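Local coordinates for haloacid dehalogenase domain protein hydrolase (Planctomyces limnophilus, PDB 4OVY) that binds a calcium ion and probably acts as a hydrolase, perhaps a phosphatase, of the haloacid dehalogenase superfamily, at residues Phe131-Pro134 / Tyr135-Val139; Val119-Trp122 / Ile123-Ala126; Asp9-Ala12 / Arg13-Ile16. One frame throughout, in Å; residues are numbered along the deposited sequence.

Interaction 1 of 3, residues Phe131-Pro134 / Tyr135-Val139; sequences FHRP and YTECV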
ATOM      1  N   PHE A 131     -26.176 -16.342 -14.118  1.00 21.67           N
ATOM      2  CA  PHE A 131     -25.568 -17.608 -13.691  1.00 21.76           C
ATOM      3  C   PHE A 131     -26.216 -18.191 -12.430  1.00 22.11           C
ATOM      4  O   PHE A 131     -26.055 -19.373 -12.150  1.00 22.93           O
ATOM      5  CB  PHE A 131     -24.042 -17.448 -13.526  1.00 21.22           C
ATOM      6  CG  PHE A 131     -23.362 -16.929 -14.764  1.00 21.28           C
ATOM      7  CD1 PHE A 131     -23.294 -17.711 -15.908  1.00 24.19           C
ATOM      8  CD2 PHE A 131     -22.819 -15.649 -14.798  1.00 23.71           C
ATOM      9  CE1 PHE A 131     -22.694 -17.237 -17.061  1.00 25.95           C
ATOM     10  CE2 PHE A 131     -22.215 -15.165 -15.948  1.00 24.91           C
ATOM     11  CZ  PHE A 131     -22.148 -15.961 -17.082  1.00 26.28           C
ATOM     12  N   HIS A 132     -26.962 -17.371 -11.691  1.00 22.98           N
ATOM     13  CA  HIS A 132     -27.630 -17.803 -10.453  1.00 25.33           C
ATOM     14  C   HIS A 132     -26.674 -18.480  -9.452  1.00 23.26           C
ATOM     15  O   HIS A 132     -27.025 -19.444  -8.759  1.00 24.25           O
ATOM     16  CB  HIS A 132     -28.850 -18.680 -10.769  1.00 25.12           C
ATOM     17  CG  HIS A 132     -29.992 -17.925 -11.380  1.00 27.51           C
ATOM     18  ND1 HIS A 132     -31.032 -18.547 -12.031  1.00 29.77           N
ATOM     19  CD2 HIS A 132     -30.249 -16.598 -11.446  1.00 31.53           C
ATOM     20  CE1 HIS A 132     -31.890 -17.637 -12.459  1.00 32.89           C
ATOM     21  NE2 HIS A 132     -31.436 -16.446 -12.118  1.00 31.02           N
ATOM     22  N   ARG A 133     -25.464 -17.935  -9.389  1.00 24.73           N
ATOM     23  CA  ARG A 133     -24.439 -18.322  -8.430  1.00 23.56           C
ATOM     24  C   ARG A 133     -23.954 -17.029  -7.778  1.00 23.36           C
ATOM     25  O   ARG A 133     -24.166 -15.944  -8.335  1.00 22.38           O
ATOM     26  CB  ARG A 133     -23.259 -18.978  -9.143  1.00 25.53           C
ATOM     27  CG  ARG A 133     -23.602 -20.242  -9.915  1.00 27.95           C
ATOM     28  CD  ARG A 133     -22.463 -20.655 -10.836  1.00 33.77           C
ATOM     29  NE  ARG A 133     -21.303 -21.160 -10.099  1.00 36.25           N
ATOM     30  CZ  ARG A 133     -20.214 -21.690 -10.662  1.00 37.45           C
ATOM     31  NH1 ARG A 133     -20.110 -21.789 -11.984  1.00 35.16           N
ATOM     32  NH2 ARG A 133     -19.221 -22.132  -9.895  1.00 41.63           N
ATOM     33  N   PRO A 134     -23.292 -17.131  -6.613  1.00 22.18           N
ATOM     34  CA  PRO A 134     -22.688 -15.943  -6.023  1.00 21.51           C
ATOM     35  C   PRO A 134     -21.715 -15.291  -7.000  1.00 20.02           C
ATOM     36  O   PRO A 134     -21.087 -15.982  -7.802  1.00 20.19           O
ATOM     37  CB  PRO A 134     -21.923 -16.493  -4.819  1.00 25.02           C
ATOM     38  CG  PRO A 134     -22.584 -17.780  -4.495  1.00 27.59           C
ATOM     39  CD  PRO A 134     -23.046 -18.337  -5.802  1.00 24.75           C
ATOM     40  N   TYR A 135     -21.592 -13.975  -6.930  1.00 20.03           N
ATOM     41  CA  TYR A 135     -20.707 -13.252  -7.839  1.00 21.18           C
ATOM     42  C   TYR A 135     -19.253 -13.721  -7.712  1.00 20.60           C
ATOM     43  O   TYR A 135     -18.509 -13.700  -8.687  1.00 20.99           O
ATOM     44  CB  TYR A 135     -20.811 -11.742  -7.597  1.00 20.44           C
ATOM     45  CG  TYR A 135     -22.111 -11.139  -8.068  1.00 19.44           C
ATOM     46  CD1 TYR A 135     -22.329 -10.890  -9.419  1.00 20.69           C
ATOM     47  CD2 TYR A 135     -23.119 -10.799  -7.167  1.00 21.57           C
ATOM     48  CE1 TYR A 135     -23.515 -10.327  -9.866  1.00 21.90           C
ATOM     49  CE2 TYR A 135     -24.312 -10.235  -7.606  1.00 21.86           C
ATOM     50  CZ  TYR A 135     -24.501  -9.995  -8.953  1.00 22.46           C
ATOM     51  OH  TYR A 135     -25.678  -9.437  -9.402  1.00 24.01           O
ATOM     52  N   THR A 136     -18.868 -14.161  -6.517  1.00 22.62           N
ATOM     53  CA  THR A 136     -17.525 -14.679  -6.263  1.00 23.68           C
ATOM     54  C   THR A 136     -17.258 -16.047  -6.911  1.00 23.69           C
ATOM     55  O   THR A 136     -16.116 -16.493  -6.931  1.00 25.26           O
ATOM     56  CB  THR A 136     -17.250 -14.785  -4.749  1.00 24.37           C
ATOM     57  OG1 THR A 136     -18.321 -15.500  -4.127  1.00 25.69           O
ATOM     58  CG2 THR A 136     -17.152 -13.390  -4.111  1.00 27.66           C
ATOM     59  N   GLU A 137     -18.301 -16.710  -7.411  1.00 23.17           N
ATOM     60  CA  GLU A 137     -18.145 -17.912  -8.235  1.00 24.02           C
ATOM     61  C   GLU A 137     -18.142 -17.596  -9.732  1.00 23.62           C
ATOM     62  O   GLU A 137     -17.912 -18.491 -10.560  1.00 25.38           O
ATOM     63  CB  GLU A 137     -19.227 -18.940  -7.910  1.00 25.66           C
ATOM     64  CG  GLU A 137     -19.025 -19.615  -6.564  1.00 29.63           C
ATOM     65  CD  GLU A 137     -20.116 -20.618  -6.228  1.00 35.43           C
ATOM     66  OE1 GLU A 137     -20.745 -21.180  -7.155  1.00 36.40           O
ATOM     67  OE2 GLU A 137     -20.346 -20.844  -5.023  1.00 41.61           O
ATOM     68  N   CYS A 138     -18.366 -16.327 -10.079  1.00 21.12           N
ATOM     69  CA  CYS A 138     -18.307 -15.885 -11.465  1.00 20.99           C
ATOM     70  C   CYS A 138     -16.916 -15.331 -11.788  1.00 21.60           C
ATOM     71  O   CYS A 138     -16.759 -14.359 -12.532  1.00 21.00           O
ATOM     72  CB  CYS A 138     -19.424 -14.877 -11.738  1.00 23.12           C
ATOM     73  SG  CYS A 138     -21.070 -15.565 -11.399  1.00 24.46           S
ATOM     74  N   VAL A 139     -15.910 -15.989 -11.220  1.00 22.37           N
ATOM     75  CA  VAL A 139     -14.511 -15.671 -11.457  1.00 22.15           C
ATOM     76  C   VAL A 139     -14.016 -16.592 -12.566  1.00 20.75           C
ATOM     77  O   VAL A 139     -14.617 -17.642 -12.826  1.00 21.16           O
ATOM     78  CB  VAL A 139     -13.652 -15.831 -10.183  1.00 22.89           C
ATOM     79  CG1 VAL A 139     -14.109 -14.851  -9.104  1.00 22.49           C
ATOM     80  CG2 VAL A 139     -13.692 -17.259  -9.648  1.00 23.22           C
TER
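Pro134 and Glu137 close a short 3-10 turn, 135-137, in the loop that leads from helix 112-125 to helix 141-152 of this HAD-family chain. The evidence is the bond from Glu137 N to Pro134 O at 2.9 Å, followed one residue later by Cys138 N to Tyr135 O at 3.0 Å. The tight side of the turn is apolar. Here the buried Cys138 sets its SG 3.8 Å from CD2 of Phe131, and the approach, 59° off the ring normal, is an oblique sulfur-aromatic contact. Tyr135, also buried, keeps its CB against Pro134 and sends its ring to Val55 and Ala58 of helix 55-67.

The looser side is polar and partly exposed, and it rests on a salt bridge. Arg133 bends at chi3 (70°), which swings its guanidinium round to the carboxylate of Glu137; the two side chains cross at about a right angle, with their planes 68° apart. Side-on, NE at 3.0 Å and NH2 at 3.3 Å both reach Glu137 OE1, which stays in the guanidinium plane and answers NE with its anti lone pair. A second acceptor, Pro303 O, also holds NH2, so the group is tied to the C-terminal tail. On this same side, Pro134 CD touches the carboxyl carbon CD of Glu137 at 3.7 Å, while Glu137 O stands 3.9 Å above the centre of the Arg133 guanidinium.

Interaction 2 of 3, residues Val119-Trp122 / Ile123-Ala126; sequences VTEW and IRKA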
ATOM      1  N   VAL A 119     -20.638  -5.683   3.270  1.00 18.50           N
ATOM      2  CA  VAL A 119     -20.155  -6.273   2.021  1.00 20.88           C
ATOM      3  C   VAL A 119     -20.176  -7.807   2.072  1.00 20.47           C
ATOM      4  O   VAL A 119     -20.621  -8.461   1.131  1.00 22.17           O
ATOM      5  CB  VAL A 119     -18.723  -5.794   1.694  1.00 21.13           C
ATOM      6  CG1 VAL A 119     -18.123  -6.606   0.551  1.00 22.66           C
ATOM      7  CG2 VAL A 119     -18.726  -4.311   1.345  1.00 20.72           C
ATOM      8  N   THR A 120     -19.685  -8.367   3.165  1.00 22.01           N
ATOM      9  CA  THR A 120     -19.590  -9.828   3.315  1.00 23.29           C
ATOM     10  C   THR A 120     -20.960 -10.496   3.285  1.00 23.31           C
ATOM     11  O   THR A 120     -21.151 -11.524   2.634  1.00 25.45           O
ATOM     12  CB  THR A 120     -18.848 -10.180   4.611  1.00 25.75           C
ATOM     13  OG1 THR A 120     -17.502  -9.702   4.506  1.00 27.51           O
ATOM     14  CG2 THR A 120     -18.839 -11.691   4.858  1.00 28.86           C
ATOM     15  N   GLU A 121     -21.918  -9.907   3.985  1.00 24.91           N
ATOM     16  CA  GLU A 121     -23.269 -10.419   3.978  1.00 25.39           C
ATOM     17  C   GLU A 121     -23.915 -10.290   2.600  1.00 23.59           C
ATOM     18  O   GLU A 121     -24.568 -11.218   2.140  1.00 26.70           O
ATOM     19  CB  GLU A 121     -24.102  -9.737   5.057  1.00 29.91           C
ATOM     20  CG  GLU A 121     -23.694 -10.159   6.458  1.00 36.26           C
ATOM     21  CD  GLU A 121     -23.874 -11.650   6.686  1.00 43.18           C
ATOM     22  OE1 GLU A 121     -25.023 -12.077   6.946  1.00 54.78           O
ATOM     23  OE2 GLU A 121     -22.863 -12.392   6.596  1.00 44.59           O
ATOM     24  N   TRP A 122     -23.705  -9.167   1.925  1.00 21.55           N
ATOM     25  CA  TRP A 122     -24.269  -8.994   0.592  1.00 22.04           C
ATOM     26  C   TRP A 122     -23.680  -9.994  -0.398  1.00 20.70           C
ATOM     27  O   TRP A 122     -24.411 -10.632  -1.153  1.00 23.13           O
ATOM     28  CB  TRP A 122     -24.043  -7.577   0.065  1.00 21.41           C
ATOM     29  CG  TRP A 122     -24.675  -7.383  -1.271  1.00 21.72           C
ATOM     30  CD1 TRP A 122     -25.972  -7.037  -1.516  1.00 22.75           C
ATOM     31  CD2 TRP A 122     -24.057  -7.555  -2.552  1.00 21.89           C
ATOM     32  NE1 TRP A 122     -26.194  -6.968  -2.867  1.00 22.86           N
ATOM     33  CE2 TRP A 122     -25.039  -7.290  -3.527  1.00 22.19           C
ATOM     34  CE3 TRP A 122     -22.768  -7.908  -2.971  1.00 23.90           C
ATOM     35  CZ2 TRP A 122     -24.773  -7.353  -4.895  1.00 23.88           C
ATOM     36  CZ3 TRP A 122     -22.508  -7.975  -4.338  1.00 23.75           C
ATOM     37  CH2 TRP A 122     -23.506  -7.700  -5.278  1.00 21.75           C
ATOM     38  N   ILE A 123     -22.360 -10.135  -0.404  1.00 22.77           N
ATOM     39  CA  ILE A 123     -21.720 -10.931  -1.449  1.00 27.93           C
ATOM     40  C   ILE A 123     -21.954 -12.437  -1.276  1.00 27.33           C
ATOM     41  O   ILE A 123     -21.761 -13.208  -2.212  1.00 30.42           O
ATOM     42  CB  ILE A 123     -20.217 -10.590  -1.606  1.00 31.45           C
ATOM     43  CG1 ILE A 123     -19.773 -10.844  -3.057  1.00 33.71           C
ATOM     44  CG2 ILE A 123     -19.368 -11.352  -0.597  1.00 31.08           C
ATOM     45  CD1 ILE A 123     -18.706  -9.901  -3.547  1.00 33.20           C
ATOM     46  N   ARG A 124     -22.392 -12.864  -0.099  1.00 26.56           N
ATOM     47  CA  ARG A 124     -22.792 -14.259   0.046  1.00 32.78           C
ATOM     48  C   ARG A 124     -24.293 -14.482  -0.217  1.00 29.66           C
ATOM     49  O   ARG A 124     -24.691 -15.591  -0.552  1.00 33.83           O
ATOM     50  CB  ARG A 124     -22.339 -14.823   1.391  1.00 35.55           C
ATOM     51  CG  ARG A 124     -23.076 -14.292   2.594  1.00 39.02           C
ATOM     52  CD  ARG A 124     -22.659 -15.021   3.863  1.00 44.64           C
ATOM     53  NE  ARG A 124     -23.634 -14.794   4.929  1.00 41.23           N
ATOM     54  CZ  ARG A 124     -24.844 -15.352   4.981  1.00 41.75           C
ATOM     55  NH1 ARG A 124     -25.254 -16.202   4.037  1.00 50.76           N
ATOM     56  NH2 ARG A 124     -25.656 -15.060   5.988  1.00 46.44           N
ATOM     57  N   LYS A 125     -25.114 -13.437  -0.115  1.00 28.62           N
ATOM     58  CA  LYS A 125     -26.566 -13.569  -0.344  1.00 29.15           C
ATOM     59  C   LYS A 125     -26.999 -13.241  -1.770  1.00 28.01           C
ATOM     60  O   LYS A 125     -27.965 -13.824  -2.279  1.00 26.00           O
ATOM     61  CB  LYS A 125     -27.346 -12.687   0.630  1.00 30.72           C
ATOM     62  CG  LYS A 125     -27.239 -13.139   2.070  1.00 33.35           C
ATOM     63  CD  LYS A 125     -28.015 -12.217   2.992  1.00 38.60           C
ATOM     64  CE  LYS A 125     -27.856 -12.656   4.438  1.00 43.65           C
ATOM     65  NZ  LYS A 125     -28.829 -11.987   5.339  1.00 48.52           N
ATOM     66  N   ALA A 126     -26.309 -12.296  -2.404  1.00 26.29           N
ATOM     67  CA  ALA A 126     -26.662 -11.873  -3.752  1.00 25.33           C
ATOM     68  C   ALA A 126     -26.221 -12.919  -4.762  1.00 23.92           C
ATOM     69  O   ALA A 126     -25.318 -13.714  -4.496  1.00 26.81           O
ATOM     70  CB  ALA A 126     -26.021 -10.532  -4.074  1.00 28.29           C
TER
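The carbonyls of Val119, Thr120, Glu121 and Trp122 accept in turn from the backbone N-H groups of Ile123, Arg124, Lys125 and Ala126, the unbroken i to i+4 pattern of the last turn of alpha-helix 112-125. The final bond, Ala126 N to Trp122 O, is short at 2.8 Å, whereas Arg124 N to Thr120 O is stretched to 3.3 Å; Ala126 is the first residue to leave helical backbone angles.

On the inward side Trp122 carries the packing. Its CG is anti to the backbone N (chi1 -177°), which carries the indole toward Ala126, one turn on, with one face under the methyl of that residue. Ala126 CB sits 3.7 Å from the centroid of the six-membered ring and 23° off its normal, a CH-pi contact displaced toward the rim, near the CE2-CZ2 bond, where Trp122 CE2 is 3.4 Å from Ala126 CB. Ile123 meets a different part of the indole, its CB 3.9 Å from Trp122 CE3. Three neighbours fix the ring further: Asp62 OD2 accepts from NE1, Phe59 meets it edge-to-face, and Tyr135 lies nearly parallel to it.

The outward side is held by charge. Glu121 and Arg124 run side by side, and the guanidinium grips the carboxylate with two nitrogens, one to each oxygen: NE to OE2 at 3.0 Å and NH2 to OE1 at 3.2 Å. The fit is not coplanar, since the planes are 61° apart and OE2 is met from above the carboxylate plane. Lys125 is extended beside the same carboxylate, adding positive charge without a salt bridge, its NZ 4.1 Å from Glu121 OE1.

Interaction 3 of 3, residues Asp9-Ala12 / Arg13-Ile16; sequences DSAA and RRAI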
ATOM      1  N   ASP A   9      -3.519 -23.832 -26.583  1.00 23.40           N
ATOM      2  CA  ASP A   9      -2.383 -23.219 -27.241  1.00 25.28           C
ATOM      3  C   ASP A   9      -2.896 -21.941 -27.904  1.00 24.15           C
ATOM      4  O   ASP A   9      -3.906 -21.963 -28.592  1.00 23.64           O
ATOM      5  CB  ASP A   9      -1.755 -24.153 -28.275  1.00 29.46           C
ATOM      6  CG  ASP A   9      -0.452 -23.601 -28.852  1.00 31.62           C
ATOM      7  OD1 ASP A   9       0.187 -22.711 -28.237  1.00 32.50           O
ATOM      8  OD2 ASP A   9      -0.065 -24.058 -29.937  1.00 33.98           O
ATOM      9  N   SER A  10      -2.210 -20.833 -27.653  1.00 23.86           N
ATOM     10  CA  SER A  10      -2.615 -19.532 -28.150  1.00 24.11           C
ATOM     11  C   SER A  10      -1.446 -18.568 -28.031  1.00 22.82           C
ATOM     12  O   SER A  10      -0.476 -18.860 -27.345  1.00 24.22           O
ATOM     13  CB  SER A  10      -3.794 -18.995 -27.328  1.00 23.86           C
ATOM     14  OG  SER A  10      -3.390 -18.620 -26.016  1.00 21.53           O
ATOM     15  N   ALA A  11      -1.545 -17.407 -28.674  1.00 23.45           N
ATOM     16  CA  ALA A  11      -0.525 -16.378 -28.490  1.00 22.48           C
ATOM     17  C   ALA A  11      -0.337 -16.056 -27.011  1.00 21.62           C
ATOM     18  O   ALA A  11       0.795 -15.903 -26.548  1.00 22.45           O
ATOM     19  CB  ALA A  11      -0.873 -15.116 -29.269  1.00 27.12           C
ATOM     20  N   ALA A  12      -1.444 -15.958 -26.274  1.00 21.35           N
ATOM     21  CA  ALA A  12      -1.386 -15.582 -24.864  1.00 21.26           C
ATOM     22  C   ALA A  12      -0.696 -16.639 -23.990  1.00 20.07           C
ATOM     23  O   ALA A  12       0.145 -16.301 -23.162  1.00 21.07           O
ATOM     24  CB  ALA A  12      -2.778 -15.266 -24.330  1.00 20.99           C
ATOM     25  N   ARG A  13      -1.041 -17.910 -24.176  0.50 21.02           N
ATOM     26  CA  ARG A  13      -0.416 -18.969 -23.383  0.50 20.40           C
ATOM     27  C   ARG A  13       1.072 -19.067 -23.698  0.50 20.29           C
ATOM     28  O   ARG A  13       1.886 -19.246 -22.792  0.50 21.51           O
ATOM     29  CB  ARG A  13      -1.095 -20.323 -23.600  0.50 20.22           C
ATOM     30  CG  ARG A  13      -0.784 -21.314 -22.482  0.50 20.05           C
ATOM     31  CD  ARG A  13      -1.327 -22.704 -22.765  0.50 20.76           C
ATOM     32  NE  ARG A  13      -0.623 -23.378 -23.862  0.50 23.01           N
ATOM     33  CZ  ARG A  13      -0.938 -24.589 -24.312  0.50 24.13           C
ATOM     34  NH1 ARG A  13      -1.948 -25.252 -23.768  0.50 24.95           N
ATOM     35  NH2 ARG A  13      -0.250 -25.138 -25.307  0.50 24.99           N
ATOM     36  N   ARG A  14       1.428 -18.939 -24.975  1.00 20.63           N
ATOM     37  CA  ARG A  14       2.838 -18.970 -25.380  1.00 21.67           C
ATOM     38  C   ARG A  14       3.620 -17.823 -24.754  1.00 21.72           C
ATOM     39  O   ARG A  14       4.709 -18.028 -24.218  1.00 22.21           O
ATOM     40  CB  ARG A  14       2.979 -18.940 -26.903  1.00 23.27           C
ATOM     41  CG  ARG A  14       2.515 -20.223 -27.574  1.00 26.89           C
ATOM     42  CD  ARG A  14       2.909 -20.291 -29.038  1.00 29.35           C
ATOM     43  NE  ARG A  14       2.180 -19.341 -29.871  1.00 28.32           N
ATOM     44  CZ  ARG A  14       0.958 -19.527 -30.373  1.00 28.81           C
ATOM     45  NH1 ARG A  14       0.272 -20.642 -30.132  1.00 28.98           N
ATOM     46  NH2 ARG A  14       0.416 -18.579 -31.129  1.00 28.79           N
ATOM     47  N   ALA A  15       3.051 -16.622 -24.811  1.00 22.42           N
ATOM     48  CA  ALA A  15       3.691 -15.434 -24.249  1.00 23.05           C
ATOM     49  C   ALA A  15       3.878 -15.533 -22.738  1.00 20.88           C
ATOM     50  O   ALA A  15       4.931 -15.169 -22.222  1.00 21.82           O
ATOM     51  CB  ALA A  15       2.883 -14.190 -24.587  1.00 23.84           C
ATOM     52  N   ILE A  16       2.856 -16.015 -22.033  1.00 22.08           N
ATOM     53  CA  ILE A  16       2.918 -16.122 -20.583  1.00 20.82           C
ATOM     54  C   ILE A  16       3.999 -17.113 -20.166  1.00 20.72           C
ATOM     55  O   ILE A  16       4.857 -16.782 -19.350  1.00 19.71           O
ATOM     56  CB  ILE A  16       1.560 -16.522 -19.972  1.00 22.04           C
ATOM     57  CG1 ILE A  16       0.570 -15.364 -20.113  1.00 22.24           C
ATOM     58  CG2 ILE A  16       1.723 -16.895 -18.502  1.00 22.65           C
ATOM     59  CD1 ILE A  16      -0.869 -15.759 -19.875  1.00 23.13           C
TER
HETATM   60  O   HOH W   1       1.262 -22.682 -25.712  1.00 38.08           O
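Arg13, Arg14 and Asp9 bury the most surface here, and all three gather round the start of helix 11-24. Asp9 OD1 is their meeting point. Arg14, bent at chi3 (-70°), folds back over the first turn and delivers NH1 to Asp9 OD1 at 2.8 Å. The oxygen lies close to the guanidinium plane, yet NH1 comes at it from above the carboxylate plane; the two flat groups stand almost upright to each other, their planes 84° apart. One face of the same guanidinium covers Ser10 O, which sits 3.3 Å below its centre; a citrate, probably from the crystallisation liquor, also bonds NH1.

Arg13 approaches from another direction and is modelled in two conformers. In the one described, its guanidinium lies over the backbone of Asp9, with Asp9 N 3.4 Å from the plane, and Trp7 O accepts from NH1. Its link to Asp9 OD1 is indirect: a water accepts a hydrogen bond from Arg13 NE at 2.7 Å and donates one to Asp9 OD1 at 2.7 Å. The direct pair, Arg13 NH2 to Asp9 OD1 at 3.8 Å, is a long charge contact with no N-H aimed at the oxygen. Placed here, the carboxylate would probably offset two positive charges near the helix N-terminus.

Within the same turn, Ser10 OG accepts from Arg13 N at 3.1 Å, nearly straight at 170°. Replacing Ser10 by alanine would probably leave Arg13 N without its capping acceptor and let the first turn fray. This is a classic serine N-cap, accompanied by an Asp-Arg salt-bridge network.

Overall arrangement
Interactions 1 and 2 belong together. They follow each other along the chain, lie on the same side of its centre and touch directly, Thr136 CG2 reaching Ile123 CG1 at 3.8 Å, so the 131-139 loop packs back on the helix end that precedes it. Both combine a buried apolar flank with an Arg-Glu salt bridge on a more exposed one, and both face helix 55-67. Interaction 3 stands apart, about 36 Å from interaction 2 centre to centre, across the molecule and away from the calcium site. There a helix begins instead of ending: charges and water dominate outside, while Ala12 and Ile16 face the sheet at strand 253-260.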